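Local coordinates for protein Atp-dependent DNA ligase (Psychromonas sp., PDB 4D05) that probably seals breaks in DNA as a minimal ATP-dependent DNA ligase, and is seen here with adenosine monophosphate in its nucleotide pocket, at residues Trp67-Arg70 and Gln71-Glu74; Gln109-Asn112 and Lys113-Thr116; Gly193-Glu196 and Gly197-Gly200. One frame throughout, in Å; residues are numbered along the deposited sequence.

Overall arrangement
All three contacts are local, each within one continuous run of eight residues. Contacts 1 and 2 belong to the ATP-dependent ligase domain, with centres 25 Å apart; contact 3 belongs to the OB-like domain, its centre 58 Å from that of contact 2. Contacts 1 and 3 are surface turns, both type II: the first leads from a strand into a helix and meets a sulfate and waters, the second leads into a strand and sets an aromatic ring beside a leucine. Contact 2 is partly buried and lies wholly on helix 107-121, where main-chain bonds are accompanied by an apolar pair on one side and water-bridged polar groups on another.

Contact 1. Residues Trp67-Arg70 and Gln71-Glu74; sequences WIAR and QQFE. With SO4 (sulfate ion), chain C.
Gln71 follows Arg70 at the apex of a type II beta turn running from Ala69 to Gln72. Its CB lies 3.1 Å from Arg70 O because Gln71 takes the positive phi of the third turn position, while its bent side chain carries NE2 away to the carbonyl of Lys151. Gln72 closes the turn with a weak bond from its N to Ala69 O, at 3.4 Å and with an N-H...O angle of only 129°. A water accepts from the same Gln72 N at 3.2 Å and lies within hydrogen-bonding range of Ala69 O as well. Gln72 CB, directed back at the strand exit, lies 4.3 Å from CB of Ile68, the residue just before the turn. With CG anti to the carbonyl carbon (chi1 -68°), the chain also sets this CG 4.2 Å from Ala69 CB. Gln72 is at the N-cap position of helix 73-80, and the turn joins that helix to strand 62-67. Arg70, pointing its extended chain the other way, pairs through NE with Glu25, a residue of the adenosine monophosphate pocket. Phe73 then offers its backbone N at 2.9 Å to O2 of a sulfate, probably from the crystallisation liquor, at the helix start, where the helix dipole would favour an anion. Glu74 N reaches sulfate O4 at 2.9 Å in a nearly straight bond of 175°, and Glu74 CG rests 3.5 Å from that oxygen.

Contact 2. Residues Gln109-Asn112 and Lys113-Thr116; sequences QRIN and KMQT
Met114, a selenomethionine, packs against Ile111 and Arg110 one turn back on helix 107-121. Its CB packs 3.5 Å from Arg110 O, the carbonyl that also accepts the Met114 backbone N-H at 2.9 Å. CG comes closer still, 3.3 Å from Arg110 O. A turn about the CG-SE bond (chi3 -75°) folds the terminal CE back against the preceding turn, 3.7 Å from Ile111 CA. There CE also touches Ile111 CG1 at 4.1 Å, an apolar contact in which the two side chains cross obliquely. A different side of the same helix is polar: the side chains of Asn112 and Gln115 run at about a right angle, their amide planes 74° apart, and one water joins them by accepting from Asn112 ND2 at 2.9 Å and donating to Gln115 OE1 at 3.2 Å. The guanidinium of Arg110 is held by Asp99 through a salt bridge at NE and by the carbonyls of Val105 and Ala162 at NH1. The helix links the parallel strands 94-99 and 126-128 in a beta-alpha-beta unit of the ligase domain, with Met114 turned onto Leu100 just past the first strand and onto Met128 in the second.

Contact 3. Residues Gly193-Glu196 and Gly197-Gly200; sequences GKYE and GLLG
Tyr195 and Leu198 are the first and last residues of a type II beta turn that leads into strand 199-206 of the OB-like domain. The leucine meets the tyrosine ring at its edge: Leu198 CD1 lies near the ring plane, 4.4 Å from Tyr195 CD1. With chi1 at -58° Leu198 CG lies beside the backbone N, and the near-trans second torsion carries CD1 on to within 3.8 Å of Lys194 O. One face of the ring is occupied differently, by the aliphatic part of Lys194, whose CG sits 3.8 Å above the plane and over the ring centre. The ring also takes part in a cation-pi interaction with Arg223. That arginine bonds through NH1 to the carbonyls of Leu199 and Gly200, so the aromatic group and the start of the strand share a partner. Leu199 O itself approaches the foot of the tyrosine side chain, 4.0 Å from Tyr195 CB. Leu199 sends its own side chain away from the turn, onto Phe218 and Pro226. Between the two turn ends, Glu196 directs its extended chain outward, and Gly197 takes the positive phi of the third turn position, where a CB would be jammed against Glu196 O, so this backbone calls for glycine. A further backbone bond, from Glu196 N to Gly193 O at 3.0 Å, overlaps the start of the turn. Leu198 N closes the turn on Tyr195 O at 2.9 Å, with an N-H...O angle of 148° and the donor 49° out of the carbonyl plane.

Contact 1. Residues Trp67-Arg70 and Gln71-Glu74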
ATOM      1  N   TRP A  67      -8.628  -6.622  -8.929  1.00  3.57           N
ATOM      2  CA  TRP A  67      -8.773  -5.182  -9.070  1.00  3.84           C
ATOM      3  C   TRP A  67      -9.570  -4.858 -10.316  1.00  4.06           C
ATOM      4  O   TRP A  67      -9.502  -5.562 -11.336  1.00  6.09           O
ATOM      5  CB  TRP A  67      -7.371  -4.607  -9.177  1.00  4.83           C
ATOM      6  CG  TRP A  67      -7.177  -3.113  -9.302  1.00  4.69           C
ATOM      7  CD1 TRP A  67      -7.114  -2.187  -8.280  1.00  4.14           C
ATOM      8  CD2 TRP A  67      -6.874  -2.394 -10.510  1.00  5.65           C
ATOM      9  NE1 TRP A  67      -6.796  -0.930  -8.806  1.00  5.21           N
ATOM     10  CE2 TRP A  67      -6.625  -1.051 -10.158  1.00  5.64           C
ATOM     11  CE3 TRP A  67      -6.760  -2.767 -11.840  1.00  6.50           C
ATOM     12  CZ2 TRP A  67      -6.313  -0.079 -11.116  1.00  8.00           C
ATOM     13  CZ3 TRP A  67      -6.443  -1.797 -12.782  1.00  8.69           C
ATOM     14  CH2 TRP A  67      -6.211  -0.480 -12.406  1.00  7.27           C
ATOM     15  N   ILE A  68     -10.368  -3.803 -10.212  1.00  3.04           N
ATOM     16  CA  ILE A  68     -11.184  -3.354 -11.329  1.00  6.23           C
ATOM     17  C   ILE A  68     -10.618  -2.114 -11.973  1.00  7.89           C
ATOM     18  O   ILE A  68     -10.404  -2.076 -13.195  1.00  7.58           O
ATOM     19  CB  ILE A  68     -12.622  -3.095 -10.873  1.00  6.08           C
ATOM     20  CG1 ILE A  68     -13.258  -4.415 -10.414  1.00  6.32           C
ATOM     21  CG2 ILE A  68     -13.469  -2.471 -11.987  1.00  7.51           C
ATOM     22  CD1 ILE A  68     -14.570  -4.264  -9.681  1.00  6.27           C
ATOM     23  N   ALA A  69     -10.409  -1.101 -11.157  1.00  6.18           N
ATOM     24  CA  ALA A  69      -9.868   0.194 -11.627  1.00  7.19           C
ATOM     25  C   ALA A  69      -9.451   1.003 -10.420  1.00  8.06           C
ATOM     26  O   ALA A  69      -9.764   0.642  -9.301  1.00  8.93           O
ATOM     27  CB  ALA A  69     -10.964   0.930 -12.375  1.00  8.08           C
ATOM     28  N   ARG A  70      -8.771   2.131 -10.635  1.00  7.13           N
ATOM     29  CA  ARG A  70      -8.495   3.006  -9.540  1.00  6.91           C
ATOM     30  C   ARG A  70      -9.834   3.422  -8.919  1.00  8.44           C
ATOM     31  O   ARG A  70     -10.841   3.588  -9.613  1.00  8.67           O
ATOM     32  CB  ARG A  70      -7.766   4.254 -10.045  1.00  8.03           C
ATOM     33  CG  ARG A  70      -6.392   3.970 -10.575  1.00  8.01           C
ATOM     34  CD  ARG A  70      -5.741   5.216 -11.196  1.00  6.88           C
ATOM     35  NE  ARG A  70      -4.331   5.010 -11.504  1.00  8.85           N
ATOM     36  CZ  ARG A  70      -3.598   5.884 -12.186  1.00 11.69           C
ATOM     37  NH1 ARG A  70      -4.138   7.025 -12.607  1.00 11.05           N
ATOM     38  NH2 ARG A  70      -2.332   5.619 -12.468  1.00 12.09           N
ATOM     39  N   GLN A  71      -9.803   3.596  -7.607  0.60  7.82           N
ATOM     40  CA  GLN A  71     -10.949   4.079  -6.827  0.60  7.85           C
ATOM     41  C   GLN A  71     -12.164   3.203  -6.982  0.60  8.25           C
ATOM     42  O   GLN A  71     -13.287   3.704  -7.033  0.60  8.45           O
ATOM     43  CB  GLN A  71     -11.287   5.535  -7.181  0.60  9.29           C
ATOM     44  CG  GLN A  71     -10.189   6.523  -6.924  0.60 12.01           C
ATOM     45  CD  GLN A  71      -9.788   6.615  -5.473  0.60 15.49           C
ATOM     46  OE1 GLN A  71     -10.631   6.764  -4.591  0.60 18.45           O
ATOM     47  NE2 GLN A  71      -8.494   6.537  -5.214  0.60 18.05           N
ATOM     48  N   GLN A  72     -11.934   1.887  -7.072  1.00  7.39           N
ATOM     49  CA  GLN A  72     -13.035   0.907  -7.038  1.00  6.28           C
ATOM     50  C   GLN A  72     -12.760  -0.195  -6.040  1.00  6.12           C
ATOM     51  O   GLN A  72     -13.118  -1.375  -6.253  1.00  5.63           O
ATOM     52  CB  GLN A  72     -13.289   0.307  -8.411  1.00 10.23           C
ATOM     53  CG  GLN A  72     -13.859   1.300  -9.392  1.00 14.29           C
ATOM     54  CD  GLN A  72     -15.265   1.636  -9.070  1.00 23.13           C
ATOM     55  OE1 GLN A  72     -15.627   2.801  -8.904  1.00 28.65           O
ATOM     56  NE2 GLN A  72     -16.089   0.627  -8.975  1.00 24.53           N
ATOM     57  N   PHE A  73     -12.137   0.184  -4.936  1.00  5.79           N
ATOM     58  CA  PHE A  73     -11.838  -0.809  -3.926  1.00  5.27           C
ATOM     59  C   PHE A  73     -13.089  -1.441  -3.301  1.00  5.04           C
ATOM     60  O   PHE A  73     -13.172  -2.669  -3.187  1.00  4.63           O
ATOM     61  CB  PHE A  73     -10.949  -0.267  -2.797  1.00  5.60           C
ATOM     62  CG  PHE A  73     -10.799  -1.229  -1.700  1.00  5.40           C
ATOM     63  CD1 PHE A  73      -9.940  -2.309  -1.812  1.00  6.47           C
ATOM     64  CD2 PHE A  73     -11.614  -1.148  -0.582  1.00  5.36           C
ATOM     65  CE1 PHE A  73      -9.842  -3.263  -0.800  1.00  6.62           C
ATOM     66  CE2 PHE A  73     -11.525  -2.093   0.415  1.00  7.94           C
ATOM     67  CZ  PHE A  73     -10.648  -3.153   0.308  1.00  6.50           C
ATOM     68  N   GLU A  74     -14.015  -0.635  -2.798  1.00  5.61           N
ATOM     69  CA  GLU A  74     -15.172  -1.243  -2.139  1.00  6.40           C
ATOM     70  C   GLU A  74     -15.929  -2.150  -3.113  1.00  5.61           C
ATOM     71  O   GLU A  74     -16.490  -3.164  -2.707  1.00  6.82           O
ATOM     72  CB  GLU A  74     -16.101  -0.210  -1.498  1.00  8.69           C
ATOM     73  CG  GLU A  74     -15.448   0.546  -0.348  1.00 10.78           C
ATOM     74  CD  GLU A  74     -14.979  -0.311   0.840  1.00 14.00           C
ATOM     75  OE1 GLU A  74     -15.499  -1.414   1.079  1.00 18.65           O
ATOM     76  OE2 GLU A  74     -14.095   0.156   1.595  1.00 15.38           O
TER
HETATM   77  S   SO4 C1258     -12.821   3.284  -3.029  0.87 18.58           S
HETATM   78  O1  SO4 C1258     -13.388   4.594  -3.466  0.87 25.00           O
HETATM   79  O2  SO4 C1258     -11.698   2.891  -3.924  0.87 13.97           O
HETATM   80  O3  SO4 C1258     -12.338   3.496  -1.653  0.87 21.23           O
HETATM   81  O4  SO4 C1258     -13.929   2.307  -2.962  0.87 14.67           O
HETATM   82  O   HOH W   1     -10.882  -2.213  -7.924  1.00  4.67           O
HETATM   83  O   HOH W   2      -9.521  -0.108  -6.604  0.94  5.52           O

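Contact 2. Residues Gln109-Asn112 and Lys113-Thr116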
ATOM      1  N   GLN A 109      13.868 -12.164 -14.037  1.00  3.93           N
ATOM      2  CA  GLN A 109      13.399 -13.311 -14.830  1.00  3.99           C
ATOM      3  C   GLN A 109      11.957 -13.657 -14.544  1.00  3.70           C
ATOM      4  O   GLN A 109      11.262 -14.174 -15.408  1.00  3.69           O
ATOM      5  CB  GLN A 109      14.292 -14.529 -14.602  1.00  3.00           C
ATOM      6  CG  GLN A 109      15.618 -14.444 -15.355  1.00  5.39           C
ATOM      7  CD  GLN A 109      16.438 -15.734 -15.293  1.00  5.30           C
ATOM      8  OE1 GLN A 109      15.933 -16.796 -14.967  1.00  6.11           O
ATOM      9  NE2 GLN A 109      17.704 -15.637 -15.659  1.00  4.50           N
ATOM     10  N   ARG A 110      11.495 -13.399 -13.327  1.00  3.52           N
ATOM     11  CA  ARG A 110      10.101 -13.643 -13.032  1.00  3.62           C
ATOM     12  C   ARG A 110       9.217 -12.706 -13.854  1.00  3.01           C
ATOM     13  O   ARG A 110       8.200 -13.117 -14.343  1.00  4.37           O
ATOM     14  CB  ARG A 110       9.817 -13.527 -11.533  1.00  3.46           C
ATOM     15  CG  ARG A 110      10.639 -14.541 -10.763  1.00  6.77           C
ATOM     16  CD  ARG A 110      10.404 -14.821  -9.336  1.00  8.09           C
ATOM     17  NE  ARG A 110      10.131 -13.727  -8.444  1.00  6.65           N
ATOM     18  CZ  ARG A 110      10.942 -13.212  -7.524  1.00  6.03           C
ATOM     19  NH1 ARG A 110      12.229 -13.524  -7.437  1.00  5.75           N
ATOM     20  NH2 ARG A 110      10.465 -12.279  -6.724  1.00  6.78           N
ATOM     21  N   ILE A 111       9.604 -11.442 -14.003  1.00  2.57           N
ATOM     22  CA  ILE A 111       8.840 -10.532 -14.852  1.00  2.44           C
ATOM     23  C   ILE A 111       8.766 -11.055 -16.280  1.00  2.72           C
ATOM     24  O   ILE A 111       7.726 -11.051 -16.923  1.00  3.98           O
ATOM     25  CB  ILE A 111       9.480  -9.141 -14.874  1.00  3.41           C
ATOM     26  CG1 ILE A 111       9.369  -8.463 -13.496  1.00  2.42           C
ATOM     27  CG2 ILE A 111       8.838  -8.284 -15.932  1.00  3.11           C
ATOM     28  CD1 ILE A 111      10.176  -7.176 -13.415  1.00  4.67           C
ATOM     29  N   ASN A 112       9.894 -11.527 -16.797  1.00  3.41           N
ATOM     30  CA  ASN A 112       9.883 -12.029 -18.162  1.00  4.22           C
ATOM     31  C   ASN A 112       8.926 -13.210 -18.315  1.00  4.70           C
ATOM     32  O   ASN A 112       8.176 -13.300 -19.290  1.00  5.55           O
ATOM     33  CB  ASN A 112      11.296 -12.394 -18.587  1.00  6.29           C
ATOM     34  CG  ASN A 112      11.410 -12.563 -20.053  1.00  9.36           C
ATOM     35  OD1 ASN A 112      11.160 -13.660 -20.556  1.00 10.96           O
ATOM     36  ND2 ASN A 112      11.761 -11.452 -20.791  1.00  9.88           N
ATOM     37  N   LYS A 113       8.937 -14.102 -17.334  1.00  3.80           N
ATOM     38  CA  LYS A 113       8.014 -15.230 -17.372  1.00  4.58           C
ATOM     39  C   LYS A 113       6.557 -14.761 -17.279  1.00  4.65           C
ATOM     40  O   LYS A 113       5.706 -15.261 -18.005  1.00  6.39           O
ATOM     41  CB  LYS A 113       8.328 -16.255 -16.296  1.00  6.25           C
ATOM     42  CG  LYS A 113       7.471 -17.493 -16.409  1.00  6.53           C
ATOM     43  CD  LYS A 113       7.932 -18.585 -15.500  1.00  8.29           C
ATOM     44  CE  LYS A 113       7.089 -19.804 -15.665  1.00 12.49           C
ATOM     45  NZ  LYS A 113       7.624 -20.959 -14.890  1.00 20.38           N
HETATM   46  N   MSE A 114       6.272 -13.835 -16.369  1.00  4.43           N
HETATM   47  CA  MSE A 114       4.912 -13.350 -16.222  1.00  2.96           C
HETATM   48  C   MSE A 114       4.379 -12.741 -17.520  1.00  4.27           C
HETATM   49  O   MSE A 114       3.212 -12.951 -17.871  1.00  4.59           O
HETATM   50  CB  MSE A 114       4.833 -12.302 -15.093  1.00  4.64           C
HETATM   51  CG  MSE A 114       4.957 -12.910 -13.741  1.00  5.74           C
HETATM   52 SE   MSE A 114       4.489 -11.623 -12.296  1.00  8.68          SE
HETATM   53  CE  MSE A 114       6.090 -10.583 -12.384  1.00  8.27           C
ATOM     54  N   GLN A 115       5.221 -11.989 -18.235  1.00  5.65           N
ATOM     55  CA  GLN A 115       4.807 -11.369 -19.507  1.00  7.28           C
ATOM     56  C   GLN A 115       4.347 -12.461 -20.464  1.00  7.51           C
ATOM     57  O   GLN A 115       3.318 -12.326 -21.097  1.00  7.68           O
ATOM     58  CB  GLN A 115       5.933 -10.564 -20.170  1.00  9.46           C
ATOM     59  CG  GLN A 115       6.367  -9.333 -19.374  1.00 16.10           C
ATOM     60  CD  GLN A 115       7.595  -8.581 -19.951  1.00 18.64           C
ATOM     61  OE1 GLN A 115       8.693  -9.138 -20.072  1.00 20.32           O
ATOM     62  NE2 GLN A 115       7.418  -7.278 -20.216  1.00 23.74           N
ATOM     63  N   THR A 116       5.124 -13.531 -20.561  1.00  6.92           N
ATOM     64  CA  THR A 116       4.767 -14.672 -21.406  1.00  8.43           C
ATOM     65  C   THR A 116       3.497 -15.369 -20.950  1.00  7.81           C
ATOM     66  O   THR A 116       2.634 -15.668 -21.759  1.00  9.00           O
ATOM     67  CB  THR A 116       5.928 -15.677 -21.496  1.00 12.14           C
ATOM     68  OG1 THR A 116       7.040 -15.054 -22.143  1.00 15.67           O
ATOM     69  CG2 THR A 116       5.528 -16.857 -22.336  1.00 14.95           C
TER
HETATM   70  O   HOH W   3      11.845  -8.893 -19.402  1.00 21.92           O
HETATM   71  O   HOH W   4       8.596 -12.570 -22.014  0.96 22.80           O

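Contact 3. Residues Gly193-Glu196 and Gly197-Gly200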
ATOM      1  N   GLY A 193       2.930  35.310  18.248  1.00  8.61           N
ATOM      2  CA  GLY A 193       2.710  36.063  17.030  1.00 11.67           C
ATOM      3  C   GLY A 193       1.257  35.988  16.571  1.00  9.71           C
ATOM      4  O   GLY A 193       0.343  36.320  17.328  1.00  8.64           O
ATOM      5  N   LYS A 194       1.044  35.521  15.340  1.00  8.94           N
ATOM      6  CA  LYS A 194      -0.313  35.393  14.838  1.00 10.23           C
ATOM      7  C   LYS A 194      -1.101  34.372  15.676  1.00  8.17           C
ATOM      8  O   LYS A 194      -2.330  34.379  15.651  1.00  9.91           O
ATOM      9  CB  LYS A 194      -0.340  35.017  13.364  1.00 14.62           C
ATOM     10  CG  LYS A 194       0.294  33.689  13.033  1.00 17.73           C
ATOM     11  CD  LYS A 194       0.257  33.475  11.497  1.00 22.69           C
ATOM     12  CE  LYS A 194       1.023  32.252  11.041  1.00 27.31           C
ATOM     13  NZ  LYS A 194       1.195  32.213   9.541  1.00 30.47           N
ATOM     14  N   TYR A 195      -0.402  33.489  16.392  1.00  6.39           N
ATOM     15  CA  TYR A 195      -1.079  32.493  17.236  1.00  6.72           C
ATOM     16  C   TYR A 195      -1.048  32.815  18.749  1.00  5.40           C
ATOM     17  O   TYR A 195      -1.340  31.944  19.610  1.00  6.20           O
ATOM     18  CB  TYR A 195      -0.536  31.076  16.981  1.00  6.12           C
ATOM     19  CG  TYR A 195      -0.696  30.630  15.517  1.00  8.56           C
ATOM     20  CD1 TYR A 195      -1.860  30.887  14.805  1.00  9.61           C
ATOM     21  CD2 TYR A 195       0.341  29.971  14.854  1.00  9.84           C
ATOM     22  CE1 TYR A 195      -1.988  30.480  13.477  1.00 13.04           C
ATOM     23  CE2 TYR A 195       0.216  29.572  13.531  1.00 12.92           C
ATOM     24  CZ  TYR A 195      -0.946  29.833  12.851  1.00 14.36           C
ATOM     25  OH  TYR A 195      -1.076  29.424  11.523  1.00 17.14           O
ATOM     26  N   GLU A 196      -0.700  34.062  19.087  1.00  6.48           N
ATOM     27  CA  GLU A 196      -0.772  34.473  20.463  1.00  7.33           C
ATOM     28  C   GLU A 196      -2.217  34.325  20.928  1.00  7.21           C
ATOM     29  O   GLU A 196      -3.169  34.754  20.249  1.00  9.06           O
ATOM     30  CB  GLU A 196      -0.289  35.914  20.629  1.00  9.84           C
ATOM     31  CG  GLU A 196      -0.065  36.312  22.098  1.00 10.05           C
ATOM     32  CD  GLU A 196       0.469  37.729  22.290  1.00 10.74           C
ATOM     33  OE1 GLU A 196       1.409  38.130  21.554  1.00 11.48           O
ATOM     34  OE2 GLU A 196      -0.059  38.415  23.199  1.00 11.88           O
ATOM     35  N   GLY A 197      -2.394  33.698  22.078  1.00  6.60           N
ATOM     36  CA  GLY A 197      -3.724  33.496  22.606  1.00  8.17           C
ATOM     37  C   GLY A 197      -4.470  32.329  22.008  1.00  8.67           C
ATOM     38  O   GLY A 197      -5.656  32.135  22.309  1.00  9.56           O
ATOM     39  N   LEU A 198      -3.788  31.611  21.118  1.00  6.68           N
ATOM     40  CA  LEU A 198      -4.342  30.460  20.399  1.00  6.63           C
ATOM     41  C   LEU A 198      -3.390  29.282  20.539  1.00  5.40           C
ATOM     42  O   LEU A 198      -2.396  29.354  21.240  1.00  5.85           O
ATOM     43  CB  LEU A 198      -4.507  30.810  18.925  1.00  6.86           C
ATOM     44  CG  LEU A 198      -5.388  32.019  18.620  1.00  9.62           C
ATOM     45  CD1 LEU A 198      -5.240  32.418  17.134  1.00 10.50           C
ATOM     46  CD2 LEU A 198      -6.855  31.722  18.950  1.00  9.86           C
ATOM     47  N   LEU A 199      -3.695  28.194  19.848  1.00  5.06           N
ATOM     48  CA  LEU A 199      -2.869  27.015  19.918  1.00  4.83           C
ATOM     49  C   LEU A 199      -1.686  27.181  18.991  1.00  5.04           C
ATOM     50  O   LEU A 199      -1.858  27.413  17.812  1.00  6.13           O
ATOM     51  CB  LEU A 199      -3.676  25.817  19.436  1.00  5.23           C
ATOM     52  CG  LEU A 199      -2.978  24.464  19.538  1.00  6.04           C
ATOM     53  CD1 LEU A 199      -2.871  23.964  20.962  1.00  6.33           C
ATOM     54  CD2 LEU A 199      -3.754  23.456  18.678  1.00  7.39           C
ATOM     55  N   GLY A 200      -0.481  27.014  19.509  1.00  3.72           N
ATOM     56  CA  GLY A 200       0.703  26.988  18.657  1.00  3.26           C
ATOM     57  C   GLY A 200       0.974  25.584  18.148  1.00  4.74           C
ATOM     58  O   GLY A 200       1.259  25.374  16.971  1.00  5.33           O
TER